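Amuc_1102 (Akkermansia muciniphila, PDB 7DSZ) is of unknown function but adopts an immunoglobulin-like fold related to archaeal type IV pilus proteins, and so may take part in a pilus-like assembly. Local coordinates at residues W133-V141 against Y151-W162. Numbering follows the deposited sequence.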
loop_
_atom_site.group_PDB
_atom_site.type_symbol
_atom_site.label_atom_id
_atom_site.label_comp_id
_atom_site.label_asym_id
_atom_site.label_seq_id
_atom_site.Cartn_x
_atom_site.Cartn_y
_atom_site.Cartn_z
ATOM N N TRP C 133 13.301 22.722 -13.631
ATOM C CA TRP C 133 11.896 22.454 -13.882
ATOM C C TRP C 133 11.026 22.651 -12.651
ATOM O O TRP C 133 9.807 22.760 -12.786
ATOM C CB TRP C 133 11.721 21.042 -14.446
ATOM C CG TRP C 133 12.289 19.912 -13.621
ATOM C CD1 TRP C 133 13.559 19.399 -13.683
ATOM C CD2 TRP C 133 11.579 19.109 -12.666
ATOM N NE1 TRP C 133 13.684 18.337 -12.810
ATOM C CE2 TRP C 133 12.483 18.141 -12.175
ATOM C CE3 TRP C 133 10.267 19.118 -12.179
ATOM C CZ2 TRP C 133 12.114 17.188 -11.213
ATOM C CZ3 TRP C 133 9.902 18.180 -11.228
ATOM C CH2 TRP C 133 10.828 17.236 -10.742
ATOM N N VAL C 134 11.614 22.721 -11.462
ATOM C CA VAL C 134 10.866 23.048 -10.252
ATOM C C VAL C 134 10.857 24.567 -10.107
ATOM O O VAL C 134 11.889 25.175 -9.815
ATOM C CB VAL C 134 11.480 22.383 -9.015
ATOM C CG1 VAL C 134 10.638 22.705 -7.786
ATOM C CG2 VAL C 134 11.608 20.874 -9.218
ATOM N N LYS C 135 9.689 25.181 -10.279
ATOM C CA LYS C 135 9.595 26.638 -10.261
ATOM C C LYS C 135 9.441 27.194 -8.851
ATOM O O LYS C 135 10.128 28.152 -8.485
ATOM C CB LYS C 135 8.430 27.093 -11.145
ATOM C CG LYS C 135 8.643 26.760 -12.618
ATOM C CD LYS C 135 10.074 27.081 -13.047
ATOM C CE LYS C 135 10.275 26.787 -14.527
ATOM N NZ LYS C 135 11.688 26.954 -14.955
ATOM N N TYR C 136 8.549 26.610 -8.055
ATOM C CA TYR C 136 8.355 27.015 -6.669
ATOM C C TYR C 136 8.279 25.787 -5.771
ATOM O O TYR C 136 7.835 24.717 -6.200
ATOM C CB TYR C 136 7.080 27.803 -6.497
ATOM C CG TYR C 136 7.001 29.029 -7.377
ATOM C CD1 TYR C 136 7.850 30.098 -7.171
ATOM C CD2 TYR C 136 6.082 29.107 -8.414
ATOM C CE1 TYR C 136 7.788 31.228 -7.962
ATOM C CE2 TYR C 136 6.007 30.242 -9.218
ATOM C CZ TYR C 136 6.867 31.294 -8.980
ATOM O OH TYR C 136 6.817 32.422 -9.760
ATOM N N GLN C 137 8.703 25.965 -4.516
ATOM C CA GLN C 137 8.634 24.924 -3.493
ATOM C C GLN C 137 8.147 25.524 -2.182
ATOM O O GLN C 137 8.446 26.677 -1.858
ATOM C CB GLN C 137 9.997 24.261 -3.218
ATOM C CG GLN C 137 10.653 23.675 -4.434
ATOM C CD GLN C 137 11.928 22.916 -4.117
ATOM O OE1 GLN C 137 12.236 21.914 -4.761
ATOM N NE2 GLN C 137 12.696 23.411 -3.146
ATOM N N GLY C 138 7.420 24.725 -1.408
ATOM C CA GLY C 138 7.042 25.134 -0.070
ATOM C C GLY C 138 6.764 23.926 0.795
ATOM O O GLY C 138 6.308 22.886 0.307
ATOM N N VAL C 139 7.050 24.061 2.090
ATOM C CA VAL C 139 6.743 23.032 3.076
ATOM C C VAL C 139 6.140 23.703 4.299
ATOM O O VAL C 139 6.735 24.632 4.849
ATOM C CB VAL C 139 7.993 22.228 3.482
ATOM C CG1 VAL C 139 7.635 21.202 4.558
ATOM C CG2 VAL C 139 8.615 21.545 2.254
ATOM N N VAL C 140 4.976 23.231 4.725
ATOM C CA VAL C 140 4.311 23.707 5.936
ATOM C C VAL C 140 4.179 22.539 6.901
ATOM O O VAL C 140 3.687 21.474 6.521
ATOM C CB VAL C 140 2.930 24.311 5.624
ATOM C CG1 VAL C 140 2.211 24.713 6.929
ATOM C CG2 VAL C 140 3.077 25.513 4.684
ATOM N N VAL C 141 4.613 22.735 8.147
ATOM C CA VAL C 141 4.557 21.688 9.167
ATOM C C VAL C 141 3.508 22.066 10.199
ATOM O O VAL C 141 3.534 23.182 10.733
ATOM C CB VAL C 141 5.920 21.484 9.856
ATOM C CG1 VAL C 141 5.827 20.318 10.853
ATOM C CG2 VAL C 141 7.012 21.230 8.820
ATOM N N TYR C 151 8.726 26.492 5.263
ATOM C CA TYR C 151 9.839 26.711 4.353
ATOM C C TYR C 151 9.268 27.172 3.016
ATOM O O TYR C 151 8.222 26.681 2.589
ATOM C CB TYR C 151 10.682 25.443 4.135
ATOM C CG TYR C 151 11.315 25.447 2.764
ATOM C CD1 TYR C 151 12.512 26.109 2.530
ATOM C CD2 TYR C 151 10.682 24.825 1.680
ATOM C CE1 TYR C 151 13.069 26.154 1.243
ATOM C CE2 TYR C 151 11.222 24.861 0.410
ATOM C CZ TYR C 151 12.404 25.529 0.189
ATOM O OH TYR C 151 12.923 25.541 -1.087
ATOM N N SER C 152 9.944 28.112 2.354
ATOM C CA SER C 152 9.524 28.489 1.009
ATOM C C SER C 152 10.742 28.835 0.172
ATOM O O SER C 152 11.691 29.432 0.675
ATOM C CB SER C 152 8.562 29.684 1.014
ATOM O OG SER C 152 8.261 30.074 -0.323
ATOM N N SER C 153 10.700 28.464 -1.116
ATOM C CA SER C 153 11.745 28.866 -2.049
ATOM C C SER C 153 11.682 30.353 -2.382
ATOM O O SER C 153 12.642 30.887 -2.942
ATOM C CB SER C 153 11.658 28.056 -3.352
ATOM O OG SER C 153 10.454 28.341 -4.049
ATOM N N GLU C 154 10.578 31.021 -2.074
ATOM C CA GLU C 154 10.399 32.429 -2.402
ATOM C C GLU C 154 10.426 33.267 -1.132
ATOM O O GLU C 154 10.163 32.782 -0.024
ATOM C CB GLU C 154 9.079 32.663 -3.146
ATOM C CG GLU C 154 8.823 31.699 -4.308
ATOM C CD GLU C 154 9.965 31.643 -5.304
ATOM O OE1 GLU C 154 10.336 32.705 -5.845
ATOM O OE2 GLU C 154 10.485 30.523 -5.558
ATOM N N ARG C 155 10.738 34.548 -1.317
ATOM C CA ARG C 155 10.751 35.546 -0.256
ATOM C C ARG C 155 9.697 36.613 -0.528
ATOM O O ARG C 155 9.095 36.676 -1.604
ATOM C CB ARG C 155 12.133 36.203 -0.123
ATOM C CG ARG C 155 13.174 35.354 0.578
ATOM C CD ARG C 155 12.643 34.856 1.916
ATOM N NE ARG C 155 13.686 34.314 2.789
ATOM C CZ ARG C 155 14.208 33.094 2.679
ATOM N NH1 ARG C 155 13.796 32.270 1.716
ATOM N NH2 ARG C 155 15.145 32.694 3.532
ATOM N N GLY C 156 9.487 37.464 0.474
ATOM C CA GLY C 156 8.658 38.639 0.277
ATOM C C GLY C 156 7.192 38.285 0.142
ATOM O O GLY C 156 6.674 37.389 0.821
ATOM N N LYS C 157 6.507 39.010 -0.748
ATOM C CA LYS C 157 5.083 38.789 -0.971
ATOM C C LYS C 157 4.809 37.437 -1.615
ATOM O O LYS C 157 3.706 36.901 -1.466
ATOM C CB LYS C 157 4.502 39.907 -1.845
ATOM C CG LYS C 157 4.688 41.314 -1.280
ATOM C CD LYS C 157 4.023 42.365 -2.166
ATOM C CE LYS C 157 4.429 43.778 -1.764
ATOM N NZ LYS C 157 5.884 44.016 -1.982
ATOM N N MET C 158 5.787 36.877 -2.317
ATOM C CA MET C 158 5.649 35.576 -2.952
ATOM C C MET C 158 5.987 34.420 -2.018
ATOM O O MET C 158 6.012 33.265 -2.470
ATOM C CB MET C 158 6.533 35.524 -4.196
ATOM C CG MET C 158 5.966 36.313 -5.349
ATOM S SD MET C 158 4.547 35.443 -6.039
ATOM C CE MET C 158 5.372 34.076 -6.854
ATOM N N GLU C 159 6.235 34.700 -0.733
ATOM C CA GLU C 159 6.692 33.653 0.177
ATOM C C GLU C 159 5.679 32.523 0.271
ATOM O O GLU C 159 6.026 31.354 0.093
ATOM C CB GLU C 159 6.973 34.217 1.568
ATOM C CG GLU C 159 7.575 33.166 2.500
ATOM C CD GLU C 159 7.246 33.403 3.960
ATOM O OE1 GLU C 159 6.726 34.493 4.287
ATOM O OE2 GLU C 159 7.500 32.494 4.781
ATOM N N LYS C 160 4.425 32.846 0.565
ATOM C CA LYS C 160 3.383 31.826 0.660
ATOM C C LYS C 160 2.639 31.715 -0.673
ATOM O O LYS C 160 1.421 31.864 -0.768
ATOM C CB LYS C 160 2.436 32.137 1.811
ATOM C CG LYS C 160 3.078 32.082 3.189
ATOM C CD LYS C 160 2.023 32.269 4.269
ATOM C CE LYS C 160 2.647 32.411 5.655
ATOM N NZ LYS C 160 1.617 32.745 6.689
ATOM N N TRP C 161 3.422 31.414 -1.711
ATOM C CA TRP C 161 2.904 31.374 -3.074
ATOM C C TRP C 161 1.787 30.355 -3.248
ATOM O O TRP C 161 0.979 30.503 -4.170
ATOM C CB TRP C 161 4.045 31.082 -4.056
ATOM C CG TRP C 161 4.729 29.746 -3.801
ATOM C CD1 TRP C 161 5.859 29.521 -3.065
ATOM C CD2 TRP C 161 4.303 28.469 -4.284
ATOM N NE1 TRP C 161 6.162 28.174 -3.064
ATOM C CE2 TRP C 161 5.219 27.508 -3.805
ATOM C CE3 TRP C 161 3.229 28.040 -5.073
ATOM C CZ2 TRP C 161 5.090 26.136 -4.091
ATOM C CZ3 TRP C 161 3.106 26.682 -5.361
ATOM C CH2 TRP C 161 4.033 25.750 -4.871
ATOM N N TRP C 162 1.709 29.333 -2.382
ATOM C CA TRP C 162 0.647 28.333 -2.493
ATOM C C TRP C 162 -0.708 28.848 -2.024
ATOM O O TRP C 162 -1.703 28.127 -2.147
ATOM C CB TRP C 162 1.016 27.073 -1.692
ATOM C CG TRP C 162 1.372 27.356 -0.250
ATOM C CD1 TRP C 162 0.529 27.352 0.826
ATOM C CD2 TRP C 162 2.671 27.674 0.258
ATOM N NE1 TRP C 162 1.231 27.662 1.976
ATOM C CE2 TRP C 162 2.546 27.858 1.652
ATOM C CE3 TRP C 162 3.928 27.832 -0.335
ATOM C CZ2 TRP C 162 3.632 28.187 2.463
ATOM C CZ3 TRP C 162 5.014 28.145 0.470
ATOM C CH2 TRP C 162 4.853 28.324 1.858
#
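Gln137 O takes two donors from opposite faces of its carbonyl plane: Ser153 N, 3.0 Å away, and Trp161 NE1, standing above that plane 3.0 Å from Gln137 O, with the oxygen in the plane of the indole. Ser153 OG in turn receives Gln137 N (3.0 Å) and donates to Glu154 OE2. The indole of Trp161 is sandwiched, with Tyr136 CB over the centre of one face, 3.5 Å from the centroid of the five-membered ring in a CH-pi contact, and Trp162 CE3 against the other. Chi1 of 61° sets Trp161 CG between its own backbone N and carbonyl carbon, which brings the NE1 edge to Gln137 O and a face to Tyr136 CB. Gly138 CA lies 3.7 Å from Trp162 CZ3, where a side chain would run into the indole, and Val140 CG2 meets Trp162 CZ2 at 3.5 Å. A leucine in place of Trp161 would probably leave Gln137 O with one donor fewer and Tyr136 CB without its aromatic cover. Toward the partly exposed end the contact thins: the Glu154 carboxylate meets the Tyr136 edge, planes 85° apart, and Met158 CE touches Tyr136 OH at 3.6 Å. On the other sheet face, Gln137 NE2 donates to Tyr151 OH and also binds Leu26 O. Val139 and Tyr151 form a hydrogen-bonded pair of the antiparallel hairpin 134-143/146-152, its outgoing loop folded back over one face of the sheet in this immunoglobulin-like fold.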